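Local structure of esterase (4RGY) at residues V22-E27 / G73-M78; P79-S84 / T97-E102; S148-L153 / T214-Y219; A193-M198 / D227-L232. The protein hydrolyses esters as a low-temperature-active alkaline esterase with the alpha/beta-hydrolase fold. All blocks are in the same frame, centred on the assembly; numbering follows the deposited sequence.

From the N terminus, contact 1 comes first. It pairs 22-27 with 73-78 and closes a loop of 45 residues that contains strand 45-49. Contact 2 follows at once, since 79-84 continues directly from 73-78. It closes a short loop onto helix 95-110, so the strand of contact 1 and the helix of contact 2 are consecutive elements. Contacts 3 and 4 lie later in the chain and cross: 193-198 falls between 148-153 and 214-219, and 227-232 follows. No contact nests inside another. Contacts 1 and 3 sit at the same sheet, their centres about 27 Å apart. Contact 4 joins two outer helices.

Contact 1 (V22-E27 / G73-M78); sequences VILPQE and GLAVVM
I23 has CG1 between its backbone N and carbonyl carbon (chi1 48°), the crowded position, and this brings CG1 alongside V76. V76 has CG1 anti to its backbone N (chi1 -174°), and CG2 is the branch that meets the isoleucine. The two side chains lie side by side and point the same way. I23 CG1 is 3.5 Å from V76 CB, tighter than usual carbon contact. I23 CD1 reaches on to V76 CG2 at 3.9 Å. The methyl end of M78 closes the same patch, with CE 4.1 Å from I23 CG1.

The backbones of I23 and V76 form an antiparallel hydrogen-bonded pair. I23 N gives to V76 O at 2.9 Å, and V76 N gives back to I23 O at 2.9 Å. This pairing joins strand 16-25 to strand 75-79 in the mixed sheet of the alpha/beta-hydrolase fold. Strand 2-11 flanks the first, and strand 45-49 the second.

V22 and V77 form the next pair, non-hydrogen-bonded, on the other face of the sheet. Their side chains run side by side, with V22 CG2 and V77 CG2 4.1 Å apart. L24 CD2 touches A75 CB at 3.9 Å; F111 packs on both V22 and L24. Beyond the ladder, P25 lays its ring against the backbone of the other segment, with P25 CG 3.7 Å from L74 N. F110 of a second subunit packs on L24.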
loop_
_atom_site.group_PDB
_atom_site.type_symbol
_atom_site.label_atom_id
_atom_site.label_comp_id
_atom_site.label_asym_id
_atom_site.label_seq_id
_atom_site.Cartn_x
_atom_site.Cartn_y
_atom_site.Cartn_z
ATOM N N VAL A 22 -8.630 2.936 6.131
ATOM C CA VAL A 22 -9.666 2.534 7.075
ATOM C C VAL A 22 -9.076 1.568 8.091
ATOM O O VAL A 22 -8.334 0.651 7.734
ATOM C CB VAL A 22 -10.860 1.871 6.342
ATOM C CG1 VAL A 22 -11.836 1.247 7.324
ATOM C CG2 VAL A 22 -11.572 2.891 5.452
ATOM N N ILE A 23 -9.395 1.772 9.367
ATOM C CA ILE A 23 -9.073 0.747 10.351
ATOM C C ILE A 23 -10.351 0.198 10.969
ATOM O O ILE A 23 -11.263 0.957 11.312
ATOM C CB ILE A 23 -8.076 1.221 11.416
ATOM C CG1 ILE A 23 -8.468 2.567 11.985
ATOM C CG2 ILE A 23 -6.675 1.321 10.826
ATOM C CD1 ILE A 23 -7.497 3.062 13.055
ATOM N N LEU A 24 -10.414 -1.130 11.054
ATOM C CA LEU A 24 -11.597 -1.850 11.513
ATOM C C LEU A 24 -11.208 -2.732 12.674
ATOM O O LEU A 24 -10.161 -3.374 12.636
ATOM C CB LEU A 24 -12.094 -2.806 10.429
ATOM C CG LEU A 24 -13.107 -2.492 9.348
ATOM C CD1 LEU A 24 -13.511 -3.811 8.673
ATOM C CD2 LEU A 24 -14.323 -1.771 9.921
ATOM N N PRO A 25 -12.065 -2.809 13.698
ATOM C CA PRO A 25 -11.841 -3.837 14.711
ATOM C C PRO A 25 -12.003 -5.223 14.098
ATOM O O PRO A 25 -12.877 -5.414 13.253
ATOM C CB PRO A 25 -12.963 -3.576 15.725
ATOM C CG PRO A 25 -13.400 -2.144 15.470
ATOM C CD PRO A 25 -13.228 -1.955 14.001
ATOM N N GLN A 26 -11.158 -6.166 14.506
ATOM C CA GLN A 26 -11.306 -7.559 14.085
ATOM C C GLN A 26 -12.163 -8.330 15.084
ATOM O O GLN A 26 -12.030 -8.143 16.288
ATOM C CB GLN A 26 -9.945 -8.245 13.961
ATOM C CG GLN A 26 -9.210 -7.919 12.684
ATOM C CD GLN A 26 -7.987 -8.794 12.468
ATOM O OE1 GLN A 26 -8.026 -10.016 12.638
ATOM N NE2 GLN A 26 -6.891 -8.167 12.104
ATOM N N GLU A 27 -13.039 -9.192 14.579
ATOM C CA GLU A 27 -13.895 -10.002 15.446
ATOM C C GLU A 27 -13.085 -11.056 16.189
ATOM O O GLU A 27 -11.986 -11.417 15.761
ATOM C CB GLU A 27 -15.005 -10.671 14.630
ATOM C CG GLU A 27 -15.910 -9.693 13.896
ATOM C CD GLU A 27 -17.187 -10.340 13.395
ATOM O OE1 GLU A 27 -17.923 -10.920 14.223
ATOM O OE2 GLU A 27 -17.456 -10.271 12.176
ATOM N N GLY A 73 -13.849 -0.655 20.014
ATOM C CA GLY A 73 -14.867 -1.175 19.115
ATOM C C GLY A 73 -15.293 -0.108 18.118
ATOM O O GLY A 73 -16.465 -0.018 17.736
ATOM N N LEU A 74 -14.315 0.689 17.695
ATOM C CA LEU A 74 -14.539 1.879 16.882
ATOM C C LEU A 74 -13.768 1.765 15.575
ATOM O O LEU A 74 -12.561 1.540 15.587
ATOM C CB LEU A 74 -14.045 3.121 17.634
ATOM C CG LEU A 74 -14.134 4.483 16.943
ATOM C CD1 LEU A 74 -15.582 4.843 16.765
ATOM C CD2 LEU A 74 -13.404 5.531 17.763
ATOM N N ALA A 75 -14.467 1.914 14.457
ATOM C CA ALA A 75 -13.811 1.974 13.154
ATOM C C ALA A 75 -13.389 3.417 12.874
ATOM O O ALA A 75 -14.010 4.363 13.368
ATOM C CB ALA A 75 -14.736 1.468 12.073
ATOM N N VAL A 76 -12.323 3.593 12.097
ATOM C CA VAL A 76 -11.892 4.931 11.723
ATOM C C VAL A 76 -11.715 5.008 10.207
ATOM O O VAL A 76 -11.069 4.150 9.599
ATOM C CB VAL A 76 -10.572 5.320 12.416
ATOM C CG1 VAL A 76 -10.236 6.773 12.128
ATOM C CG2 VAL A 76 -10.672 5.122 13.928
ATOM N N VAL A 77 -12.293 6.044 9.607
ATOM C CA VAL A 77 -12.214 6.249 8.162
ATOM C C VAL A 77 -11.479 7.552 7.900
ATOM O O VAL A 77 -11.915 8.608 8.353
ATOM C CB VAL A 77 -13.623 6.304 7.518
ATOM C CG1 VAL A 77 -13.539 6.668 6.032
ATOM C CG2 VAL A 77 -14.345 4.963 7.695
ATOM N N MET A 78 -10.376 7.471 7.161
ATOM C CA MET A 78 -9.489 8.597 6.910
ATOM C C MET A 78 -9.384 8.827 5.405
ATOM O O MET A 78 -8.612 8.164 4.712
ATOM C CB MET A 78 -8.111 8.311 7.516
ATOM C CG MET A 78 -8.119 8.368 9.042
ATOM S SD MET A 78 -6.848 7.373 9.848
ATOM C CE MET A 78 -7.459 5.703 9.567
#

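Contact 2 (P79-S84 / T97-E102); sequences PAVHRS and TFISEE
P79 and I99 cross at about a right angle. The ring carbon P79 CG is 3.6 Å from I99 CD1. I99 CG1 stands anti to the backbone N (chi1 -161°), and this carries CD1 across to the proline. V81 CG1 faces both helix residues, 4.3 Å from I99 CD1 and 4.3 Å from F98 CD2, where it meets the edge of the phenylalanine ring. F98 CE2 also approaches A80 O, at 3.6 Å. E102 OE1 lies in the plane of the same ring, at its edge.

A second shell fixes these groups. S84 OG gives a hydrogen bond to V81 O at 2.7 Å and ties back the turn that follows V81. Y86 N is also hydrogen-bonded to S84 OG. H50 is hydrogen-bonded to V81 N. L49 packs on both P79 and I99, while E102 bonds to S11 and D12.

All five touching residues are buried. This is apolar packing of a helix against the loop that leaves the C-terminal end of strand 75-79. Such strand-loop-helix packing is part of the alpha/beta-hydrolase fold, and V81 here lies near a probable nucleophile elbow.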
loop_
_atom_site.group_PDB
_atom_site.type_symbol
_atom_site.label_atom_id
_atom_site.label_comp_id
_atom_site.label_asym_id
_atom_site.label_seq_id
_atom_site.Cartn_x
_atom_site.Cartn_y
_atom_site.Cartn_z
ATOM N N PRO A 79 -10.165 9.778 4.893
ATOM C CA PRO A 79 -10.182 10.014 3.448
ATOM C C PRO A 79 -9.289 11.175 3.032
ATOM O O PRO A 79 -8.661 11.784 3.899
ATOM C CB PRO A 79 -11.616 10.407 3.212
ATOM C CG PRO A 79 -12.002 11.171 4.456
ATOM C CD PRO A 79 -11.229 10.525 5.589
ATOM N N ALA A 80 -9.218 11.434 1.728
ATOM C CA ALA A 80 -8.401 12.509 1.166
ATOM C C ALA A 80 -9.279 13.517 0.447
ATOM O O ALA A 80 -10.177 13.133 -0.314
ATOM C CB ALA A 80 -7.379 11.930 0.204
ATOM N N VAL A 81 -9.025 14.807 0.667
ATOM C CA VAL A 81 -9.770 15.848 -0.042
ATOM C C VAL A 81 -8.883 16.908 -0.682
ATOM O O VAL A 81 -9.365 17.998 -1.031
ATOM C CB VAL A 81 -10.809 16.551 0.856
ATOM C CG1 VAL A 81 -11.786 15.526 1.420
ATOM C CG2 VAL A 81 -10.115 17.328 1.980
ATOM N N HIS A 82 -7.597 16.600 -0.826
ATOM C CA HIS A 82 -6.657 17.526 -1.457
ATOM C C HIS A 82 -6.687 18.889 -0.755
ATOM O O HIS A 82 -6.852 18.928 0.464
ATOM C CB HIS A 82 -6.925 17.578 -2.960
ATOM C CG HIS A 82 -6.933 16.217 -3.577
ATOM N ND1 HIS A 82 -7.909 15.796 -4.455
ATOM C CD2 HIS A 82 -6.112 15.155 -3.390
ATOM C CE1 HIS A 82 -7.673 14.544 -4.800
ATOM N NE2 HIS A 82 -6.590 14.131 -4.166
ATOM N N ARG A 83 -6.527 19.996 -1.478
ATOM C CA ARG A 83 -6.478 21.308 -0.837
ATOM C C ARG A 83 -7.812 22.034 -1.008
ATOM O O ARG A 83 -7.862 23.185 -1.443
ATOM C CB ARG A 83 -5.314 22.142 -1.387
ATOM C CG ARG A 83 -3.931 21.551 -1.109
ATOM C CD ARG A 83 -2.830 22.367 -1.788
ATOM N NE ARG A 83 -2.863 23.759 -1.341
ATOM C CZ ARG A 83 -2.149 24.235 -0.323
ATOM N NH1 ARG A 83 -1.310 23.443 0.342
ATOM N NH2 ARG A 83 -2.260 25.513 0.020
ATOM N N SER A 84 -8.896 21.361 -0.634
ATOM C CA SER A 84 -10.244 21.829 -0.957
ATOM C C SER A 84 -11.006 22.492 0.181
ATOM O O SER A 84 -12.075 23.048 -0.043
ATOM C CB SER A 84 -11.077 20.643 -1.395
ATOM O OG SER A 84 -11.267 19.754 -0.310
ATOM N N THR A 97 -19.727 17.650 -1.414
ATOM C CA THR A 97 -20.676 16.597 -1.729
ATOM C C THR A 97 -19.995 15.235 -1.555
ATOM O O THR A 97 -20.604 14.270 -1.088
ATOM C CB THR A 97 -21.278 16.783 -3.135
ATOM O OG1 THR A 97 -22.043 17.996 -3.142
ATOM C CG2 THR A 97 -22.203 15.630 -3.506
ATOM N N PHE A 98 -18.711 15.168 -1.897
ATOM C CA PHE A 98 -17.943 13.955 -1.675
ATOM C C PHE A 98 -17.882 13.605 -0.185
ATOM O O PHE A 98 -18.251 12.494 0.221
ATOM C CB PHE A 98 -16.527 14.130 -2.240
ATOM C CG PHE A 98 -15.589 13.006 -1.888
ATOM C CD1 PHE A 98 -15.781 11.725 -2.410
ATOM C CD2 PHE A 98 -14.506 13.232 -1.043
ATOM C CE1 PHE A 98 -14.915 10.690 -2.093
ATOM C CE2 PHE A 98 -13.632 12.200 -0.727
ATOM C CZ PHE A 98 -13.837 10.928 -1.253
ATOM N N ILE A 99 -17.408 14.533 0.643
ATOM C CA ILE A 99 -17.189 14.197 2.045
ATOM C C ILE A 99 -18.500 13.978 2.814
ATOM O O ILE A 99 -18.558 13.154 3.730
ATOM C CB ILE A 99 -16.271 15.224 2.764
ATOM C CG1 ILE A 99 -15.679 14.627 4.042
ATOM C CG2 ILE A 99 -17.014 16.538 3.063
ATOM C CD1 ILE A 99 -14.686 13.504 3.807
ATOM N N SER A 100 -19.553 14.697 2.431
ATOM C CA SER A 100 -20.796 14.661 3.207
ATOM C C SER A 100 -21.793 13.612 2.722
ATOM O O SER A 100 -22.695 13.223 3.469
ATOM C CB SER A 100 -21.466 16.041 3.208
ATOM O OG SER A 100 -21.932 16.386 1.911
ATOM N N GLU A 101 -21.636 13.151 1.483
ATOM C CA GLU A 101 -22.596 12.217 0.897
ATOM C C GLU A 101 -21.940 10.929 0.399
ATOM O O GLU A 101 -22.207 9.838 0.912
ATOM C CB GLU A 101 -23.379 12.885 -0.240
ATOM C CG GLU A 101 -24.103 14.179 0.139
ATOM C CD GLU A 101 -25.317 13.942 1.013
ATOM O OE1 GLU A 101 -25.793 12.788 1.071
ATOM O OE2 GLU A 101 -25.797 14.909 1.642
ATOM N N GLU A 102 -21.083 11.050 -0.612
ATOM C CA GLU A 102 -20.554 9.865 -1.275
ATOM C C GLU A 102 -19.591 9.052 -0.423
ATOM O O GLU A 102 -19.661 7.821 -0.382
ATOM C CB GLU A 102 -19.880 10.223 -2.593
ATOM C CG GLU A 102 -19.626 8.989 -3.447
ATOM C CD GLU A 102 -18.789 9.270 -4.666
ATOM O OE1 GLU A 102 -17.931 10.169 -4.614
ATOM O OE2 GLU A 102 -18.983 8.570 -5.682
#

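Contact 3 (S148-L153 / T214-Y219); sequences SLSGAL and TEDFLY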
loop_
_atom_site.group_PDB
_atom_site.type_symbol
_atom_site.label_atom_id
_atom_site.label_comp_id
_atom_site.label_asym_id
_atom_site.label_seq_id
_atom_site.Cartn_x
_atom_site.Cartn_y
_atom_site.Cartn_z
ATOM N N SER A 148 -13.023 19.654 16.538
ATOM C CA SER A 148 -11.985 20.378 15.817
ATOM C C SER A 148 -10.706 20.508 16.628
ATOM O O SER A 148 -10.731 20.943 17.786
ATOM C CB SER A 148 -12.485 21.767 15.428
ATOM O OG SER A 148 -11.426 22.582 14.936
ATOM N N LEU A 149 -9.582 20.134 16.016
ATOM C CA LEU A 149 -8.268 20.258 16.645
ATOM C C LEU A 149 -7.457 21.293 15.883
ATOM O O LEU A 149 -7.177 21.106 14.696
ATOM C CB LEU A 149 -7.528 18.914 16.650
ATOM C CG LEU A 149 -8.156 17.763 17.438
ATOM C CD1 LEU A 149 -9.257 17.089 16.622
ATOM C CD2 LEU A 149 -7.097 16.735 17.811
ATOM N N SER A 150 -7.118 22.398 16.547
ATOM C CA SER A 150 -6.360 23.477 15.915
ATOM C C SER A 150 -6.978 23.856 14.578
ATOM O O SER A 150 -6.291 23.917 13.547
ATOM C CB SER A 150 -4.905 23.048 15.723
ATOM O OG SER A 150 -4.386 22.513 16.928
ATOM N N GLY A 151 -8.281 24.121 14.601
ATOM C CA GLY A 151 -9.030 24.285 13.369
ATOM C C GLY A 151 -8.864 25.638 12.708
ATOM O O GLY A 151 -8.630 26.652 13.376
ATOM N N ALA A 152 -8.968 25.649 11.382
ATOM C CA ALA A 152 -9.031 26.895 10.621
ATOM C C ALA A 152 -10.493 27.336 10.615
ATOM O O ALA A 152 -11.213 27.173 9.630
ATOM C CB ALA A 152 -8.520 26.671 9.197
ATOM N N LEU A 153 -10.938 27.864 11.748
ATOM C CA LEU A 153 -12.371 28.019 11.988
ATOM C C LEU A 153 -12.986 29.318 11.472
ATOM O O LEU A 153 -14.205 29.469 11.510
ATOM C CB LEU A 153 -12.703 27.823 13.468
ATOM C CG LEU A 153 -12.261 26.473 14.042
ATOM C CD1 LEU A 153 -12.803 26.245 15.450
ATOM C CD2 LEU A 153 -12.687 25.348 13.109
ATOM N N THR A 214 -1.740 27.050 22.195
ATOM C CA THR A 214 -1.733 28.497 22.418
ATOM C C THR A 214 -0.706 29.258 21.573
ATOM O O THR A 214 -0.760 30.487 21.494
ATOM C CB THR A 214 -1.572 28.850 23.925
ATOM O OG1 THR A 214 -0.449 28.152 24.476
ATOM C CG2 THR A 214 -2.835 28.467 24.696
ATOM N N GLU A 215 0.214 28.535 20.938
ATOM C CA GLU A 215 1.205 29.156 20.055
ATOM C C GLU A 215 0.933 28.901 18.574
ATOM O O GLU A 215 1.735 29.266 17.718
ATOM C CB GLU A 215 2.624 28.697 20.412
ATOM C CG GLU A 215 3.125 29.180 21.770
ATOM C CD GLU A 215 2.429 28.490 22.922
ATOM O OE1 GLU A 215 2.487 27.248 22.984
ATOM O OE2 GLU A 215 1.814 29.189 23.756
ATOM N N ASP A 216 -0.206 28.286 18.275
ATOM C CA ASP A 216 -0.607 28.026 16.899
ATOM C C ASP A 216 -0.922 29.346 16.213
ATOM O O ASP A 216 -1.470 30.257 16.832
ATOM C CB ASP A 216 -1.854 27.132 16.909
ATOM C CG ASP A 216 -2.127 26.459 15.566
ATOM O OD1 ASP A 216 -2.254 27.162 14.546
ATOM O OD2 ASP A 216 -2.222 25.207 15.547
ATOM N N PHE A 217 -0.585 29.459 14.931
ATOM C CA PHE A 217 -0.937 30.657 14.174
ATOM C C PHE A 217 -2.451 30.848 14.130
ATOM O O PHE A 217 -2.935 31.972 13.988
ATOM C CB PHE A 217 -0.333 30.636 12.759
ATOM C CG PHE A 217 -0.918 29.593 11.847
ATOM C CD1 PHE A 217 -0.838 28.243 12.161
ATOM C CD2 PHE A 217 -1.507 29.963 10.645
ATOM C CE1 PHE A 217 -1.367 27.290 11.326
ATOM C CE2 PHE A 217 -2.032 29.016 9.797
ATOM C CZ PHE A 217 -1.960 27.675 10.134
ATOM N N LEU A 218 -3.191 29.753 14.291
ATOM C CA LEU A 218 -4.650 29.796 14.249
ATOM C C LEU A 218 -5.278 30.040 15.621
ATOM O O LEU A 218 -6.506 30.000 15.757
ATOM C CB LEU A 218 -5.199 28.488 13.663
ATOM C CG LEU A 218 -4.890 28.270 12.184
ATOM C CD1 LEU A 218 -5.229 26.841 11.762
ATOM C CD2 LEU A 218 -5.637 29.289 11.334
ATOM N N TYR A 219 -4.456 30.306 16.633
ATOM C CA TYR A 219 -4.988 30.448 17.988
ATOM C C TYR A 219 -6.003 31.587 18.104
ATOM O O TYR A 219 -7.076 31.407 18.684
ATOM C CB TYR A 219 -3.866 30.635 19.011
ATOM C CG TYR A 219 -4.383 30.804 20.423
ATOM C CD1 TYR A 219 -5.033 29.766 21.070
ATOM C CD2 TYR A 219 -4.242 32.010 21.099
ATOM C CE1 TYR A 219 -5.516 29.910 22.352
ATOM C CE2 TYR A 219 -4.712 32.161 22.393
ATOM C CZ TYR A 219 -5.354 31.111 23.009
ATOM O OH TYR A 219 -5.840 31.241 24.292
HETATM O O HOH W 1 -2.185 23.828 17.793
#
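Van der Waals contact rests on L218. L218 CD1 lies against two carbonyl oxygens, 3.6 Å from S150 O and 3.8 Å from G151 O. Its one apolar partner across the contact is A152 CB, 4.2 Å from L218 CD1. One methyl thus covers the bend after strand 145-149. The leucine CG also sits over the centre of the F217 ring.

The polar link runs through water. S150 OG gives its proton to a water at 2.7 Å, and that water gives one to D216 OD2 at 2.6 Å. W250 also hydrogen-bonds to S150 OG. D216 CG stands anti to the backbone N (chi1 -163°), which turns the carboxylate toward S150, with D216 OD2 3.4 Å from S150 CB.

Within the second segment, L218 N gives to D216 OD1 at 2.8 Å on the anti side, forming an Asx turn. H245 hydrogen-bonds to D216 OD2. Replacing D216 with an alanine would probably leave H245 and the bridging water without their acceptor and free L218 N from the Asx turn.

The two carboxylate oxygens thus have separate tasks. OD1 holds the loop, while OD2 faces the histidine and the water, consistent with D216 being the acid of a Ser-His-Asp triad with S126 and H245.

Contact 4 (A193-M198 / D227-L232); sequences ALAERM and DHVRGL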
loop_
_atom_site.group_PDB
_atom_site.type_symbol
_atom_site.label_atom_id
_atom_site.label_comp_id
_atom_site.label_asym_id
_atom_site.label_seq_id
_atom_site.Cartn_x
_atom_site.Cartn_y
_atom_site.Cartn_z
ATOM N N ALA A 193 -21.749 31.686 11.247
ATOM C CA ALA A 193 -23.157 31.702 10.872
ATOM C C ALA A 193 -23.832 30.376 11.186
ATOM O O ALA A 193 -24.964 30.338 11.684
ATOM C CB ALA A 193 -23.308 32.039 9.380
ATOM N N LEU A 194 -23.148 29.271 10.896
ATOM C CA LEU A 194 -23.702 27.961 11.189
ATOM C C LEU A 194 -23.955 27.798 12.692
ATOM O O LEU A 194 -24.966 27.214 13.093
ATOM C CB LEU A 194 -22.788 26.849 10.661
ATOM C CG LEU A 194 -22.581 26.832 9.132
ATOM C CD1 LEU A 194 -21.670 25.682 8.757
ATOM C CD2 LEU A 194 -23.891 26.735 8.360
ATOM N N ALA A 195 -23.045 28.319 13.512
ATOM C CA ALA A 195 -23.210 28.275 14.958
ATOM C C ALA A 195 -24.457 29.050 15.391
ATOM O O ALA A 195 -25.184 28.613 16.275
ATOM C CB ALA A 195 -21.963 28.803 15.655
ATOM N N GLU A 196 -24.726 30.189 14.756
ATOM C CA GLU A 196 -25.959 30.928 15.043
ATOM C C GLU A 196 -27.211 30.105 14.738
ATOM O O GLU A 196 -28.203 30.162 15.470
ATOM C CB GLU A 196 -25.994 32.275 14.304
ATOM C CG GLU A 196 -24.919 33.249 14.766
ATOM C CD GLU A 196 -25.210 34.679 14.374
ATOM O OE1 GLU A 196 -26.323 35.163 14.667
ATOM O OE2 GLU A 196 -24.324 35.317 13.766
ATOM N N ARG A 197 -27.178 29.336 13.651
ATOM C CA ARG A 197 -28.295 28.444 13.354
ATOM C C ARG A 197 -28.473 27.425 14.470
ATOM O O ARG A 197 -29.586 27.196 14.949
ATOM C CB ARG A 197 -28.069 27.674 12.053
ATOM C CG ARG A 197 -27.748 28.514 10.844
ATOM C CD ARG A 197 -27.550 27.569 9.666
ATOM N NE ARG A 197 -27.200 28.271 8.443
ATOM C CZ ARG A 197 -27.124 27.700 7.243
ATOM N NH1 ARG A 197 -27.357 26.402 7.105
ATOM N NH2 ARG A 197 -26.796 28.430 6.192
ATOM N N MET A 198 -27.370 26.804 14.877
ATOM C CA MET A 198 -27.429 25.752 15.880
ATOM C C MET A 198 -27.941 26.249 17.228
ATOM O O MET A 198 -28.651 25.533 17.930
ATOM C CB MET A 198 -26.055 25.113 16.056
ATOM C CG MET A 198 -26.087 23.870 16.915
ATOM S SD MET A 198 -25.425 22.468 16.022
ATOM C CE MET A 198 -26.354 22.693 14.502
ATOM N N ASP A 227 -15.294 32.316 21.707
ATOM C CA ASP A 227 -16.039 33.395 22.353
ATOM C C ASP A 227 -17.401 33.576 21.682
ATOM O O ASP A 227 -18.411 33.813 22.344
ATOM C CB ASP A 227 -15.236 34.701 22.334
ATOM C CG ASP A 227 -14.041 34.675 23.278
ATOM O OD1 ASP A 227 -13.926 33.730 24.084
ATOM O OD2 ASP A 227 -13.213 35.600 23.188
ATOM N N HIS A 228 -17.434 33.402 20.363
ATOM C CA HIS A 228 -18.682 33.490 19.623
ATOM C C HIS A 228 -19.670 32.423 20.072
ATOM O O HIS A 228 -20.809 32.735 20.442
ATOM C CB HIS A 228 -18.399 33.368 18.126
ATOM C CG HIS A 228 -19.621 33.321 17.264
ATOM N ND1 HIS A 228 -20.457 34.403 17.090
ATOM C CD2 HIS A 228 -20.115 32.333 16.482
ATOM C CE1 HIS A 228 -21.425 34.074 16.249
ATOM N NE2 HIS A 228 -21.243 32.822 15.871
ATOM N N VAL A 229 -19.250 31.160 20.061
ATOM C CA VAL A 229 -20.192 30.098 20.405
ATOM C C VAL A 229 -20.606 30.141 21.880
ATOM O O VAL A 229 -21.749 29.821 22.211
ATOM C CB VAL A 229 -19.704 28.687 19.979
ATOM C CG1 VAL A 229 -19.500 28.642 18.473
ATOM C CG2 VAL A 229 -18.429 28.289 20.716
ATOM N N ARG A 230 -19.692 30.544 22.751
ATOM C CA ARG A 230 -20.005 30.647 24.176
ATOM C C ARG A 230 -21.024 31.735 24.449
ATOM O O ARG A 230 -21.896 31.568 25.301
ATOM C CB ARG A 230 -18.750 30.940 24.973
ATOM C CG ARG A 230 -17.936 29.718 25.208
ATOM C CD ARG A 230 -16.520 30.083 25.548
ATOM N NE ARG A 230 -15.881 29.091 26.407
ATOM C CZ ARG A 230 -15.758 27.784 26.166
ATOM N NH1 ARG A 230 -16.227 27.207 25.054
ATOM N NH2 ARG A 230 -15.150 27.038 27.082
ATOM N N GLY A 231 -20.907 32.847 23.733
ATOM C CA GLY A 231 -21.856 33.941 23.860
ATOM C C GLY A 231 -23.225 33.557 23.333
ATOM O O GLY A 231 -24.244 34.145 23.721
ATOM N N LEU A 232 -23.256 32.579 22.427
ATOM C CA LEU A 232 -24.520 32.091 21.879
ATOM C C LEU A 232 -25.212 31.075 22.769
ATOM O O LEU A 232 -26.404 30.818 22.596
ATOM C CB LEU A 232 -24.313 31.453 20.497
ATOM C CG LEU A 232 -23.870 32.343 19.344
ATOM C CD1 LEU A 232 -23.523 31.481 18.136
ATOM C CD2 LEU A 232 -24.971 33.320 18.989
#
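A195 puts its CB among three side chains of the facing helix. A195 CB is 3.7 Å from V229 CG1, 4.0 Å from L232 CD1 and 4.1 Å from H228 CD2. The leucine does more than touch that methyl. L232 CD1 lies 3.8 Å from A195 C and rests over one face of the H228 ring, toward the rim.

H228 extends across to the other helix, with CG anti to its backbone N (chi1 175°). E196 comes to the edge of the imidazole, near its plane, with E196 CG 3.9 Å from H228 NE2. The two side chains cross at about a right angle, and the carboxylate is turned 69° from the ring. The polar partner of H228 NE2 is the backbone carbonyl of F192, one turn earlier on the helix of E196.

Helices 191-200 and 219-232 run nearly parallel here, at 17°, with the axes of 193-198 and 227-232 9.9 Å apart. They belong to the outer helical layer of the alpha/beta-hydrolase fold. M137 of helix 127-138 also packs on A195, and F236 of strand 236-241 packs on V229.

With an alanine in place of H228, the F192 carbonyl would probably lose its donor, and L232 CD1 and E196 CG would lose the ring they pack on. E196 is exposed, at the solvent side of the contact.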